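Local coordinates for oxaloacetate acetyl hydrolase (Cryphonectria parasitica, PDB 3LYE), which belongs to the phosphoenolpyruvate phosphomutase family, is built on a TIM-type beta/alpha barrel and binds calcium ions in this crystal, at residues Leu49-Gly53 against Ala54-Ala58; Gly62-Asp65 against Leu66-Gln70; Arg107-Glu110 against His111-Ser115; Asp275-Thr278 against Pro279-Phe283. All blocks are in the same frame, centred on the assembly; numbering follows the deposited sequence.

Contact 1 of 4, residues Leu49-Gly53 against Ala54-Ala58; sequences LYMTG and AGTTA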
loop_
_atom_site.group_PDB
_atom_site.type_symbol
_atom_site.label_atom_id
_atom_site.label_comp_id
_atom_site.label_asym_id
_atom_site.label_seq_id
_atom_site.Cartn_x
_atom_site.Cartn_y
_atom_site.Cartn_z
ATOM N N LEU A 49 8.824 -3.819 -22.238
ATOM C CA LEU A 49 9.634 -3.533 -21.060
ATOM C C LEU A 49 9.657 -4.758 -20.166
ATOM O O LEU A 49 8.752 -5.595 -20.243
ATOM C CB LEU A 49 9.023 -2.397 -20.233
ATOM C CG LEU A 49 9.399 -0.955 -20.602
ATOM C CD1 LEU A 49 9.523 -0.595 -22.031
ATOM C CD2 LEU A 49 8.536 0.053 -19.850
ATOM N N TYR A 50 10.673 -4.854 -19.311
ATOM C CA TYR A 50 10.788 -5.951 -18.371
ATOM C C TYR A 50 10.946 -5.348 -16.954
ATOM O O TYR A 50 11.851 -4.526 -16.707
ATOM C CB TYR A 50 12.016 -6.829 -18.659
ATOM C CG TYR A 50 12.390 -7.816 -17.579
ATOM C CD1 TYR A 50 13.668 -7.877 -17.077
ATOM C CD2 TYR A 50 11.463 -8.709 -17.087
ATOM C CE1 TYR A 50 13.985 -8.762 -16.112
ATOM C CE2 TYR A 50 11.769 -9.564 -16.103
ATOM C CZ TYR A 50 13.047 -9.626 -15.645
ATOM O OH TYR A 50 13.368 -10.545 -14.704
ATOM N N MET A 51 10.077 -5.698 -16.022
ATOM C CA MET A 51 10.202 -5.220 -14.658
ATOM C C MET A 51 10.958 -6.254 -13.853
ATOM O O MET A 51 10.500 -7.378 -13.628
ATOM C CB MET A 51 8.870 -5.018 -13.982
ATOM C CG MET A 51 9.004 -4.390 -12.586
ATOM S SD MET A 51 7.469 -4.367 -11.652
ATOM C CE MET A 51 7.527 -5.978 -10.862
ATOM N N THR A 52 12.110 -5.838 -13.353
ATOM C CA THR A 52 12.965 -6.713 -12.586
ATOM C C THR A 52 12.582 -6.840 -11.131
ATOM O O THR A 52 12.105 -5.913 -10.502
ATOM C CB THR A 52 14.431 -6.256 -12.667
ATOM O OG1 THR A 52 14.588 -5.129 -11.818
ATOM C CG2 THR A 52 14.807 -5.902 -14.054
ATOM N N GLY A 53 12.836 -8.014 -10.571
ATOM C CA GLY A 53 12.573 -8.269 -9.164
ATOM C C GLY A 53 13.653 -7.622 -8.292
ATOM O O GLY A 53 13.359 -7.010 -7.266
ATOM N N ALA A 54 14.918 -7.775 -8.673
ATOM C CA ALA A 54 16.012 -7.190 -7.903
ATOM C C ALA A 54 15.876 -5.684 -7.886
ATOM O O ALA A 54 16.144 -5.058 -6.885
ATOM C CB ALA A 54 17.369 -7.588 -8.472
ATOM N N GLY A 55 15.499 -5.102 -9.022
ATOM C CA GLY A 55 15.370 -3.658 -9.114
ATOM C C GLY A 55 14.180 -3.176 -8.296
ATOM O O GLY A 55 14.269 -2.141 -7.616
ATOM N N THR A 56 13.063 -3.886 -8.378
ATOM C CA THR A 56 11.910 -3.506 -7.587
ATOM C C THR A 56 12.282 -3.528 -6.097
ATOM O O THR A 56 11.957 -2.613 -5.337
ATOM C CB THR A 56 10.701 -4.353 -7.877
ATOM O OG1 THR A 56 10.303 -4.306 -9.256
ATOM C CG2 THR A 56 9.674 -4.163 -6.988
ATOM N N THR A 57 13.009 -4.566 -5.688
ATOM C CA THR A 57 13.402 -4.696 -4.300
ATOM C C THR A 57 14.357 -3.582 -3.866
ATOM O O THR A 57 14.187 -2.979 -2.799
ATOM C CB THR A 57 14.022 -6.076 -4.029
ATOM O OG1 THR A 57 13.091 -7.100 -4.434
ATOM C CG2 THR A 57 14.258 -6.270 -2.564
ATOM N N ALA A 58 15.360 -3.320 -4.693
ATOM C CA ALA A 58 16.312 -2.291 -4.353
ATOM C C ALA A 58 15.675 -0.923 -4.296
ATOM O O ALA A 58 15.969 -0.138 -3.373
ATOM C CB ALA A 58 17.428 -2.282 -5.376
#

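Contact 2 of 4, residues Gly62-Asp65 against Leu66-Gln70; sequences GQPD and LAIAQ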
loop_
_atom_site.group_PDB
_atom_site.type_symbol
_atom_site.label_atom_id
_atom_site.label_comp_id
_atom_site.label_asym_id
_atom_site.label_seq_id
_atom_site.Cartn_x
_atom_site.Cartn_y
_atom_site.Cartn_z
ATOM N N GLY A 62 14.724 -0.842 -0.788
ATOM C CA GLY A 62 16.085 -0.618 -0.354
ATOM C C GLY A 62 16.748 -1.859 0.232
ATOM O O GLY A 62 17.631 -1.754 1.094
ATOM N N GLN A 63 16.405 -3.027 -0.316
ATOM C CA GLN A 63 16.894 -4.293 0.168
ATOM C C GLN A 63 17.484 -5.164 -0.927
ATOM O O GLN A 63 17.281 -4.869 -2.105
ATOM C CB GLN A 63 15.730 -5.040 0.829
ATOM C CG GLN A 63 15.124 -4.356 2.026
ATOM C CD GLN A 63 16.015 -4.230 3.211
ATOM O OE1 GLN A 63 15.919 -3.257 4.020
ATOM N NE2 GLN A 63 16.859 -5.195 3.377
ATOM N N PRO A 64 18.276 -6.176 -0.543
ATOM C CA PRO A 64 18.865 -7.075 -1.525
ATOM C C PRO A 64 17.812 -8.047 -2.049
ATOM O O PRO A 64 16.779 -8.252 -1.438
ATOM C CB PRO A 64 19.908 -7.844 -0.740
ATOM C CG PRO A 64 19.606 -7.640 0.666
ATOM C CD PRO A 64 18.669 -6.511 0.829
ATOM N N ASP A 65 18.151 -8.732 -3.134
ATOM C CA ASP A 65 17.229 -9.666 -3.802
ATOM C C ASP A 65 17.208 -11.025 -3.134
ATOM O O ASP A 65 17.672 -11.993 -3.702
ATOM C CB ASP A 65 17.676 -9.751 -5.274
ATOM C CG ASP A 65 16.678 -10.425 -6.158
ATOM O OD1 ASP A 65 17.115 -10.982 -7.191
ATOM O OD2 ASP A 65 15.482 -10.415 -5.848
ATOM N N LEU A 66 16.612 -11.063 -1.939
ATOM C CA LEU A 66 16.534 -12.264 -1.115
ATOM C C LEU A 66 15.108 -12.616 -0.678
ATOM O O LEU A 66 14.827 -12.863 0.488
ATOM C CB LEU A 66 17.435 -12.070 0.099
ATOM C CG LEU A 66 18.927 -11.921 -0.214
ATOM C CD1 LEU A 66 19.715 -11.494 1.001
ATOM C CD2 LEU A 66 19.451 -13.237 -0.750
ATOM N N ALA A 67 14.187 -12.596 -1.625
ATOM C CA ALA A 67 12.782 -12.915 -1.365
ATOM C C ALA A 67 12.163 -12.013 -0.311
ATOM O O ALA A 67 11.376 -12.429 0.527
ATOM C CB ALA A 67 12.610 -14.374 -0.992
ATOM N N ILE A 68 12.527 -10.740 -0.383
ATOM C CA ILE A 68 12.038 -9.703 0.536
ATOM C C ILE A 68 10.794 -9.080 -0.102
ATOM O O ILE A 68 9.795 -8.810 0.592
ATOM C CB ILE A 68 13.144 -8.729 0.919
ATOM C CG1 ILE A 68 14.193 -9.478 1.771
ATOM C CG2 ILE A 68 12.563 -7.559 1.663
ATOM C CD1 ILE A 68 15.484 -8.749 1.973
ATOM N N ALA A 69 10.839 -8.774 -1.387
ATOM C CA ALA A 69 9.647 -8.269 -2.053
ATOM C C ALA A 69 8.653 -9.446 -2.142
ATOM O O ALA A 69 9.046 -10.569 -2.494
ATOM C CB ALA A 69 9.970 -7.761 -3.424
ATOM N N GLN A 70 7.389 -9.176 -1.844
ATOM C CA GLN A 70 6.335 -10.193 -1.916
ATOM C C GLN A 70 5.307 -9.743 -2.949
ATOM O O GLN A 70 5.540 -8.773 -3.705
ATOM C CB GLN A 70 5.741 -10.493 -0.542
ATOM C CG GLN A 70 6.833 -10.901 0.449
ATOM C CD GLN A 70 6.339 -11.501 1.725
ATOM O OE1 GLN A 70 6.763 -12.580 2.143
ATOM N NE2 GLN A 70 5.531 -10.794 2.393
HETATM O O HOH W 1 14.474 -12.504 -4.411
#

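Contact 3 of 4, residues Arg107-Glu110 against His111-Ser115; sequences RTVE and HYIRS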
loop_
_atom_site.group_PDB
_atom_site.type_symbol
_atom_site.label_atom_id
_atom_site.label_comp_id
_atom_site.label_asym_id
_atom_site.label_seq_id
_atom_site.Cartn_x
_atom_site.Cartn_y
_atom_site.Cartn_z
ATOM N N ARG A 107 -3.218 -16.331 -7.404
ATOM C CA ARG A 107 -3.514 -14.954 -7.008
ATOM C C ARG A 107 -2.579 -13.983 -7.725
ATOM O O ARG A 107 -2.998 -12.962 -8.194
ATOM C CB ARG A 107 -3.360 -14.825 -5.496
ATOM C CG ARG A 107 -3.729 -13.443 -4.991
ATOM C CD ARG A 107 -3.772 -13.460 -3.468
ATOM N NE ARG A 107 -4.061 -12.146 -2.893
ATOM C CZ ARG A 107 -5.282 -11.622 -2.818
ATOM N NH1 ARG A 107 -6.334 -12.301 -3.235
ATOM N NH2 ARG A 107 -5.441 -10.395 -2.334
ATOM N N THR A 108 -1.303 -14.339 -7.800
ATOM C CA THR A 108 -0.310 -13.505 -8.450
ATOM C C THR A 108 -0.642 -13.323 -9.930
ATOM O O THR A 108 -0.642 -12.211 -10.440
ATOM C CB THR A 108 1.100 -14.118 -8.274
ATOM O OG1 THR A 108 1.449 -14.157 -6.875
ATOM C CG2 THR A 108 2.137 -13.292 -9.012
ATOM N N VAL A 109 -0.925 -14.428 -10.628
ATOM C CA VAL A 109 -1.244 -14.333 -12.026
ATOM C C VAL A 109 -2.510 -13.493 -12.214
ATOM O O VAL A 109 -2.555 -12.660 -13.108
ATOM C CB VAL A 109 -1.353 -15.753 -12.673
ATOM C CG1 VAL A 109 -1.872 -15.625 -14.115
ATOM C CG2 VAL A 109 0.002 -16.437 -12.636
ATOM N N GLU A 110 -3.534 -13.734 -11.393
ATOM C CA GLU A 110 -4.771 -12.985 -11.522
ATOM C C GLU A 110 -4.508 -11.500 -11.326
ATOM O O GLU A 110 -5.037 -10.681 -12.068
ATOM C CB GLU A 110 -5.727 -13.516 -10.484
ATOM C CG GLU A 110 -7.029 -12.787 -10.352
ATOM C CD GLU A 110 -7.868 -13.409 -9.257
ATOM O OE1 GLU A 110 -7.279 -13.854 -8.226
ATOM O OE2 GLU A 110 -9.092 -13.454 -9.428
ATOM N N HIS A 111 -3.754 -11.138 -10.288
ATOM C CA HIS A 111 -3.456 -9.734 -10.006
ATOM C C HIS A 111 -2.637 -9.080 -11.129
ATOM O O HIS A 111 -2.886 -7.948 -11.518
ATOM C CB HIS A 111 -2.785 -9.594 -8.647
ATOM C CG HIS A 111 -3.741 -9.750 -7.509
ATOM N ND1 HIS A 111 -3.775 -8.888 -6.443
ATOM C CD2 HIS A 111 -4.715 -10.659 -7.280
ATOM C CE1 HIS A 111 -4.738 -9.244 -5.613
ATOM N NE2 HIS A 111 -5.347 -10.298 -6.112
ATOM N N TYR A 112 -1.677 -9.821 -11.659
ATOM C CA TYR A 112 -0.863 -9.313 -12.758
ATOM C C TYR A 112 -1.787 -9.083 -13.963
ATOM O O TYR A 112 -1.720 -8.044 -14.633
ATOM C CB TYR A 112 0.281 -10.255 -13.115
ATOM C CG TYR A 112 1.547 -10.101 -12.297
ATOM C CD1 TYR A 112 1.524 -9.629 -10.975
ATOM C CD2 TYR A 112 2.753 -10.479 -12.837
ATOM C CE1 TYR A 112 2.694 -9.536 -10.246
ATOM C CE2 TYR A 112 3.912 -10.389 -12.122
ATOM C CZ TYR A 112 3.881 -9.900 -10.821
ATOM O OH TYR A 112 5.059 -9.823 -10.099
ATOM N N ILE A 113 -2.628 -10.056 -14.268
ATOM C CA ILE A 113 -3.541 -9.911 -15.394
ATOM C C ILE A 113 -4.445 -8.682 -15.245
ATOM O O ILE A 113 -4.597 -7.892 -16.184
ATOM C CB ILE A 113 -4.372 -11.202 -15.587
ATOM C CG1 ILE A 113 -3.481 -12.279 -16.231
ATOM C CG2 ILE A 113 -5.619 -11.002 -16.454
ATOM C CD1 ILE A 113 -4.086 -13.659 -16.230
ATOM N N ARG A 114 -5.062 -8.554 -14.076
ATOM C CA ARG A 114 -5.948 -7.431 -13.751
ATOM C C ARG A 114 -5.240 -6.095 -13.882
ATOM O O ARG A 114 -5.859 -5.084 -14.237
ATOM C CB ARG A 114 -6.452 -7.539 -12.273
ATOM C CG ARG A 114 -7.536 -8.527 -12.132
ATOM C CD ARG A 114 -7.836 -8.939 -10.707
ATOM N NE ARG A 114 -7.828 -7.858 -9.758
ATOM C CZ ARG A 114 -7.818 -8.018 -8.449
ATOM N NH1 ARG A 114 -7.758 -6.938 -7.675
ATOM N NH2 ARG A 114 -7.896 -9.235 -7.923
ATOM N N SER A 115 -3.957 -6.104 -13.545
ATOM C CA SER A 115 -3.126 -4.905 -13.586
ATOM C C SER A 115 -2.540 -4.590 -14.954
ATOM O O SER A 115 -1.689 -3.726 -15.079
ATOM C CB SER A 115 -1.995 -5.001 -12.564
ATOM O OG SER A 115 -2.478 -4.870 -11.236
#

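Contact 4 of 4, residues Asp275-Thr278 against Pro279-Phe283; sequences DGIT and PVRLF. With CA (calcium ion), chain C.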
loop_
_atom_site.group_PDB
_atom_site.type_symbol
_atom_site.label_atom_id
_atom_site.label_comp_id
_atom_site.label_asym_id
_atom_site.label_seq_id
_atom_site.Cartn_x
_atom_site.Cartn_y
_atom_site.Cartn_z
ATOM N N ASP A 275 23.597 20.617 -17.481
ATOM C CA ASP A 275 22.509 21.584 -17.389
ATOM C C ASP A 275 21.219 21.343 -18.158
ATOM O O ASP A 275 20.218 22.014 -17.886
ATOM C CB ASP A 275 23.043 23.018 -17.618
ATOM C CG ASP A 275 23.932 23.536 -16.504
ATOM O OD1 ASP A 275 24.187 22.801 -15.522
ATOM O OD2 ASP A 275 24.401 24.703 -16.639
ATOM N N GLY A 276 21.242 20.476 -19.168
ATOM C CA GLY A 276 20.012 20.206 -19.885
ATOM C C GLY A 276 19.094 19.245 -19.148
ATOM O O GLY A 276 17.965 19.081 -19.577
ATOM N N ILE A 277 19.555 18.642 -18.048
ATOM C CA ILE A 277 18.694 17.699 -17.306
ATOM C C ILE A 277 17.977 18.531 -16.242
ATOM O O ILE A 277 18.337 18.528 -15.054
ATOM C CB ILE A 277 19.477 16.577 -16.677
ATOM C CG1 ILE A 277 20.461 15.922 -17.672
ATOM C CG2 ILE A 277 18.481 15.566 -16.128
ATOM C CD1 ILE A 277 19.839 15.432 -18.962
ATOM N N THR A 278 17.004 19.297 -16.703
ATOM C CA THR A 278 16.207 20.202 -15.867
ATOM C C THR A 278 14.990 19.538 -15.251
ATOM O O THR A 278 14.571 18.475 -15.690
ATOM C CB THR A 278 15.665 21.366 -16.732
ATOM O OG1 THR A 278 14.866 20.782 -17.767
ATOM C CG2 THR A 278 16.803 22.238 -17.348
ATOM N N PRO A 279 14.432 20.165 -14.207
ATOM C CA PRO A 279 13.241 19.595 -13.614
ATOM C C PRO A 279 12.152 19.454 -14.692
ATOM O O PRO A 279 11.503 18.413 -14.764
ATOM C CB PRO A 279 12.880 20.641 -12.553
ATOM C CG PRO A 279 14.233 21.139 -12.061
ATOM C CD PRO A 279 15.034 21.233 -13.376
ATOM N N VAL A 280 11.975 20.458 -15.564
ATOM C CA VAL A 280 10.932 20.324 -16.577
ATOM C C VAL A 280 11.228 19.179 -17.536
ATOM O O VAL A 280 10.289 18.496 -17.961
ATOM C CB VAL A 280 10.627 21.673 -17.337
ATOM C CG1 VAL A 280 11.813 22.157 -18.126
ATOM C CG2 VAL A 280 9.435 21.579 -18.263
ATOM N N ARG A 281 12.483 18.952 -17.905
ATOM C CA ARG A 281 12.735 17.839 -18.808
ATOM C C ARG A 281 12.340 16.528 -18.110
ATOM O O ARG A 281 11.764 15.652 -18.717
ATOM C CB ARG A 281 14.199 17.755 -19.208
ATOM C CG ARG A 281 14.480 16.616 -20.189
ATOM C CD ARG A 281 15.815 16.673 -20.826
ATOM N NE ARG A 281 16.089 15.408 -21.514
ATOM C CZ ARG A 281 17.252 15.128 -22.077
ATOM N NH1 ARG A 281 18.229 16.029 -22.058
ATOM N NH2 ARG A 281 17.432 13.968 -22.657
ATOM N N LEU A 282 12.685 16.384 -16.832
ATOM C CA LEU A 282 12.334 15.177 -16.083
ATOM C C LEU A 282 10.803 15.036 -16.004
ATOM O O LEU A 282 10.264 13.942 -16.144
ATOM C CB LEU A 282 12.947 15.257 -14.691
ATOM C CG LEU A 282 14.476 15.166 -14.695
ATOM C CD1 LEU A 282 15.036 15.642 -13.339
ATOM C CD2 LEU A 282 14.937 13.760 -15.103
ATOM N N PHE A 283 10.099 16.150 -15.812
ATOM C CA PHE A 283 8.637 16.090 -15.740
ATOM C C PHE A 283 8.074 15.665 -17.086
ATOM O O PHE A 283 7.112 14.899 -17.155
ATOM C CB PHE A 283 8.036 17.403 -15.293
ATOM C CG PHE A 283 8.435 17.818 -13.919
ATOM C CD1 PHE A 283 8.716 16.881 -12.929
ATOM C CD2 PHE A 283 8.543 19.161 -13.600
ATOM C CE1 PHE A 283 9.131 17.294 -11.666
ATOM C CE2 PHE A 283 8.934 19.574 -12.317
ATOM C CZ PHE A 283 9.235 18.637 -11.365
HETATM CA CA CA C . 24.072 21.609 -13.554
HETATM O O HOH W 2 17.519 19.019 -22.243
HETATM O O HOH W 3 26.420 21.629 -13.306
HETATM O O HOH W 4 23.985 23.662 -12.480
#

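Contact 1 of 4, residues Leu49-Gly53 against Ala54-Ala58
Thr56 turns its hydroxyl back on Thr52, the last residue before the helix. The OG1 of Thr56 sits 2.7 Å from Thr52 O and donates to it almost end-on, with a C=O...donor angle of 161°. The backbone N of Thr56 reaches the same oxygen, Thr52 O, from above the carbonyl plane at 3.1 Å, so one acceptor is gripped twice by one residue. Thr57 repeats the pattern one step on: its OG1, 2.8 Å from Gly53 O, and its N approach that oxygen from opposite faces of the carbonyl plane. Both threonines carry OG1 anti to their own carbonyl carbon (chi1 -58° in Thr56), which swings the hydroxyl toward the preceding turn. This is the end of barrel strand 49-51 running into helix 53-61, with Thr52 as N-cap: Thr52 OG1, held between its backbone N and carbonyl carbon, accepts from Gly55 N at 2.9 Å. Met51 crosses the Thr56 side chain at about a right angle; its chain bends at chi3, and CG, SD and CE all come close to Thr56 OG1, CG at 3.6 Å. Asn77 on helix 71-82 also bonds Thr56 OG1, and that helix packs against Met51.

Contact 2 of 4, residues Gly62-Asp65 against Leu66-Gln70
Ile68 CD1 lies against Gln63 and Pro64. That methyl is 3.9 Å from Gln63 CB and 3.7 Å from Pro64 O, while Pro64 CD stands slightly farther off. Gln63 and Ile68 cross at about a right angle, and the glutamine, bent at chi2 (-66°), also lays CG near Ile68 CG2. On the proline ring a second apolar touch is made by Leu66, whose CD1 meets Pro64 CG at 3.9 Å.

What places these groups is the backbone between them. Leu66 N donates to Pro64 O at 2.9 Å, with an N-H...O angle of 135° and the donor above the carbonyl plane, a bent bond, as a gamma turn gives. Asp65 is the centre of this turn. Its CG, anti to the backbone N (chi1 -168°), carries OD2 to a water that donates to it at 2.7 Å. The same water accepts from Ala67 N at 2.8 Å, linking the carboxylate to the chain two residues on.

Farther out, Pro64 and Leu66 pack on Cys286 and Leu288 of the second subunit, and Gln63 and Ile68 on Arg107 of the third. The Asp65 side chain comes within about 4 Å of a bound calcium ion. The arrangement is an inverse gamma turn centred on Asp65, set in the loop between helices 53-61 and 71-82 of the barrel.

Contact 3 of 4, residues Arg107-Glu110 against His111-Ser115
Four i to i+4 backbone bonds, each 2.9 Å from the N of residues His111 to Arg114 to the O of residues Arg107 to Glu110, run nearly straight. They make up the last turns of helix 102-114, the helical arm of the beta-alpha-beta unit that joins barrel strands 91-94 and 119-122.

Along one flank Arg107 and His111 meet through flat groups. His111 NE2 stands 3.5 Å above the plane of the Arg107 guanidinium, over the centre of that group, but the ring and guanidinium planes are 52° apart, so this is a tilted approach rather than a parallel stack. Arg107 gets there with its chain fully stretched from CG to NE, and its NH2 comes within 3.5 Å of His111 CE1. Farther along, Arg114 CZ lies 4.1 Å above the plane of the His111 ring, nearer the ring's edge than its centre. The side chains of Glu110 and Arg114 touch through carbon, Glu110 CG to Arg114 CD, their charged ends not in contact; the guanidinium finds its salt bridge instead with Asp79 of the fourth subunit.

Val109 and Ile113 form a separate flank against helix 142-158, and their own branches touch at 3.6 Å, Val109 CG1 to Ile113 CD1. The buried pair Thr108 and Tyr112 lie alongside each other and point the same way. Thr108 OG1 has Met104 O as its stronger partner, with Gly98 O also within reach, while Tyr112 OH is bonded to Asp94 O. Thr108 CG2 makes a CH-pi contact, 4.2 Å from the Tyr112 ring centroid and 18° off the ring normal.

Contact 4 of 4, residues Asp275-Thr278 against Pro279-Phe283
Over one face of the Arg281 guanidinium lies Ile277 CD1, 3.5 Å from NH1 of that arginine, while Gly276 O sits at the edge of the group near its plane; over one face of the Phe283 ring, away from its centre, Pro279 O stands 3.2 Å above the plane. A water bridges Gly276 and Arg281, donating to Gly276 O at 2.7 Å and accepting from Arg281 NH1. With chi1 near 180° the arginine stretches back along the loop. All this surrounds the start of helix 279-285, where Thr278 is the N-cap and Ile277 the centre of an inverse gamma turn. Thr278 OG1 accepts from Arg281 N at 3.0 Å with an N-H...O angle of 155°, and one residue on Leu282 N donates to Thr278 O at the same length, nearly straight. The other branch of Ile277, CG2, touches Leu282 CD2 at 4.1 Å.

The second subunit lies close by: its Tyr255 bonds Arg281 NH2 and its Asn225 bonds Ile277 O. Preceding the turn, Asp275 joins a calcium site shared with Thr273 O and, from the second subunit, Glu224 and Asn225. Two waters also coordinate the calcium ion, and Asp275 OD1 binds it at 2.3 Å.

How the contacts relate
Contacts 1 and 2 follow each other along the chain and touch, their centres 10 Å apart: Thr57 OG1 meets Ala69 CB at 3.3 Å, and Ala54 CB lies 3.6 Å from Asp65 OD1. Like Asp65 of contact 2, Gly53 of contact 1 lies near bound calcium, about 5 Å away. Contact 3 does not touch contact 1, with nearest atoms about 5 Å apart, but between subunits it does meet contact 2, through Arg107. Contact 4 lies about 25 Å from contact 1, centre to centre, within one chain, yet Phe283 of the second subunit packs on Ala54 and Asp65, bringing contact 4 of one subunit onto contacts 1 and 2 of another.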